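Local coordinates for protein CDA peptide synthetase I (Streptomyces coelicolor, PDB 5DU9) that is a peptide synthetase from a Streptomyces species, represented here by its condensation domain, at residues G284-V289 / V319-S324. The protein carries 1 engineered substitution. Residues are numbered along the deposited sequence; the frame is centred on the assembly and turned at random.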
loop_
_atom_site.group_PDB
_atom_site.type_symbol
_atom_site.label_atom_id
_atom_site.label_comp_id
_atom_site.label_asym_id
_atom_site.label_seq_id
_atom_site.Cartn_x
_atom_site.Cartn_y
_atom_site.Cartn_z
ATOM N N GLY A 284 -6.148 26.823 5.487
ATOM C CA GLY A 284 -6.951 27.839 4.830
ATOM C C GLY A 284 -6.756 27.869 3.322
ATOM O O GLY A 284 -7.362 28.687 2.630
ATOM N N ALA A 285 -5.917 26.976 2.807
ATOM C CA ALA A 285 -5.566 26.980 1.389
ATOM C C ALA A 285 -6.745 26.608 0.494
ATOM O O ALA A 285 -7.468 25.651 0.767
ATOM C CB ALA A 285 -4.403 26.031 1.137
ATOM N N ARG A 286 -6.914 27.379 -0.577
ATOM C CA ARG A 286 -7.956 27.149 -1.578
ATOM C C ARG A 286 -7.727 25.840 -2.322
ATOM O O ARG A 286 -8.613 24.988 -2.404
ATOM C CB ARG A 286 -7.986 28.326 -2.568
ATOM C CG ARG A 286 -8.818 28.128 -3.852
ATOM C CD ARG A 286 -10.317 28.285 -3.635
ATOM N NE ARG A 286 -10.637 29.438 -2.798
ATOM C CZ ARG A 286 -10.784 30.684 -3.238
ATOM N NH1 ARG A 286 -10.657 30.971 -4.528
ATOM N NH2 ARG A 286 -11.067 31.652 -2.379
ATOM N N ASP A 287 -6.530 25.696 -2.878
ATOM C CA ASP A 287 -6.206 24.533 -3.683
ATOM C C ASP A 287 -5.383 23.552 -2.871
ATOM O O ASP A 287 -4.302 23.879 -2.382
ATOM C CB ASP A 287 -5.467 24.941 -4.956
ATOM C CG ASP A 287 -6.409 25.156 -6.128
ATOM O OD1 ASP A 287 -6.590 24.213 -6.928
ATOM O OD2 ASP A 287 -6.977 26.262 -6.245
ATOM N N VAL A 288 -5.921 22.347 -2.720
ATOM C CA VAL A 288 -5.262 21.300 -1.960
ATOM C C VAL A 288 -4.889 20.155 -2.887
ATOM O O VAL A 288 -5.598 19.857 -3.854
ATOM C CB VAL A 288 -6.150 20.787 -0.808
ATOM C CG1 VAL A 288 -6.424 21.911 0.184
ATOM C CG2 VAL A 288 -7.452 20.214 -1.338
ATOM N N VAL A 289 -3.756 19.534 -2.592
ATOM C CA VAL A 289 -3.308 18.357 -3.319
ATOM C C VAL A 289 -3.215 17.179 -2.365
ATOM O O VAL A 289 -2.658 17.301 -1.272
ATOM C CB VAL A 289 -1.941 18.589 -3.987
ATOM C CG1 VAL A 289 -1.502 17.357 -4.765
ATOM C CG2 VAL A 289 -2.004 19.800 -4.903
ATOM N N VAL A 319 -11.199 23.919 -2.823
ATOM C CA VAL A 319 -12.224 24.029 -1.794
ATOM C C VAL A 319 -12.519 25.508 -1.594
ATOM O O VAL A 319 -11.745 26.239 -0.975
ATOM C CB VAL A 319 -11.792 23.370 -0.466
ATOM C CG1 VAL A 319 -12.916 23.436 0.551
ATOM C CG2 VAL A 319 -11.379 21.924 -0.698
ATOM N N ARG A 320 -13.642 25.946 -2.150
ATOM C CA ARG A 320 -14.000 27.353 -2.148
ATOM C C ARG A 320 -14.780 27.712 -0.891
ATOM O O ARG A 320 -15.345 26.835 -0.239
ATOM C CB ARG A 320 -14.816 27.692 -3.399
ATOM C CG ARG A 320 -13.986 27.751 -4.674
ATOM C CD ARG A 320 -14.869 27.888 -5.904
ATOM N NE ARG A 320 -14.097 28.145 -7.119
ATOM C CZ ARG A 320 -13.556 27.203 -7.886
ATOM N NH1 ARG A 320 -13.683 25.920 -7.576
ATOM N NH2 ARG A 320 -12.876 27.549 -8.971
ATOM N N PRO A 321 -14.806 29.008 -0.540
ATOM C CA PRO A 321 -15.526 29.400 0.674
ATOM C C PRO A 321 -17.003 29.022 0.632
ATOM O O PRO A 321 -17.650 29.192 -0.405
ATOM C CB PRO A 321 -15.361 30.926 0.709
ATOM C CG PRO A 321 -14.180 31.215 -0.147
ATOM C CD PRO A 321 -14.177 30.161 -1.208
ATOM N N GLY A 322 -17.515 28.500 1.743
ATOM C CA GLY A 322 -18.942 28.280 1.898
ATOM C C GLY A 322 -19.446 26.948 1.376
ATOM O O GLY A 322 -20.635 26.657 1.477
ATOM N N GLU A 323 -18.554 26.140 0.818
ATOM C CA GLU A 323 -18.954 24.848 0.272
ATOM C C GLU A 323 -19.271 23.852 1.385
ATOM O O GLU A 323 -18.652 23.870 2.445
ATOM C CB GLU A 323 -17.860 24.286 -0.637
ATOM C CG GLU A 323 -17.735 25.029 -1.957
ATOM C CD GLU A 323 -16.674 24.442 -2.871
ATOM O OE1 GLU A 323 -15.740 23.787 -2.363
ATOM O OE2 GLU A 323 -16.778 24.638 -4.100
ATOM N N SER A 324 -20.247 22.988 1.127
ATOM C CA SER A 324 -20.591 21.916 2.054
ATOM C C SER A 324 -19.625 20.749 1.919
ATOM O O SER A 324 -18.901 20.653 0.936
ATOM C CB SER A 324 -22.008 21.418 1.793
ATOM O OG SER A 324 -22.064 20.774 0.535
HETATM O O HOH W 1 -11.226 28.840 -0.280
#
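Arg286 and Val319 meet at the open end of the two-stranded antiparallel sheet built from strands 287-294 and 311-318, where the chain enters the first strand and leaves the second. Val319 N donates to Arg286 O over 2.8 Å, and an N-H...O angle of 176° marks the bond as nearly straight, carrying the pairing one step past the strand ends. A water bridges the same two residues: it accepts from Arg286 NE at 2.7 Å, lying in the guanidinium plane at its edge, and donates to Val319 O. Arg286 can reach over the second segment because its chain, with CG anti to the backbone N (chi1 168°), bends at chi2 and chi3. Its CD rests 3.9 Å from Arg320 CG. Its NH2 lies 3.6 Å from Pro321 CD, and the Arg286 chain crosses the Pro321 ring at about a right angle. On the buried side Val288 CG2 approaches Val319 CG2 at 4.3 Å, a loose apolar contact. Beyond it, Arg320 to Glu323 form a type II turn with Gly322 at positive phi, and Glu323 OE1 weakly accepts from Arg320 N. Helix 267-283 backs the apolar pair, Ala276 meeting Val288 and His280 meeting Val319; Asp444 OD2 accepts a hydrogen bond from Gly322 N, and Ser324 N-caps helix 325-341, its OG accepting from Arg327 N.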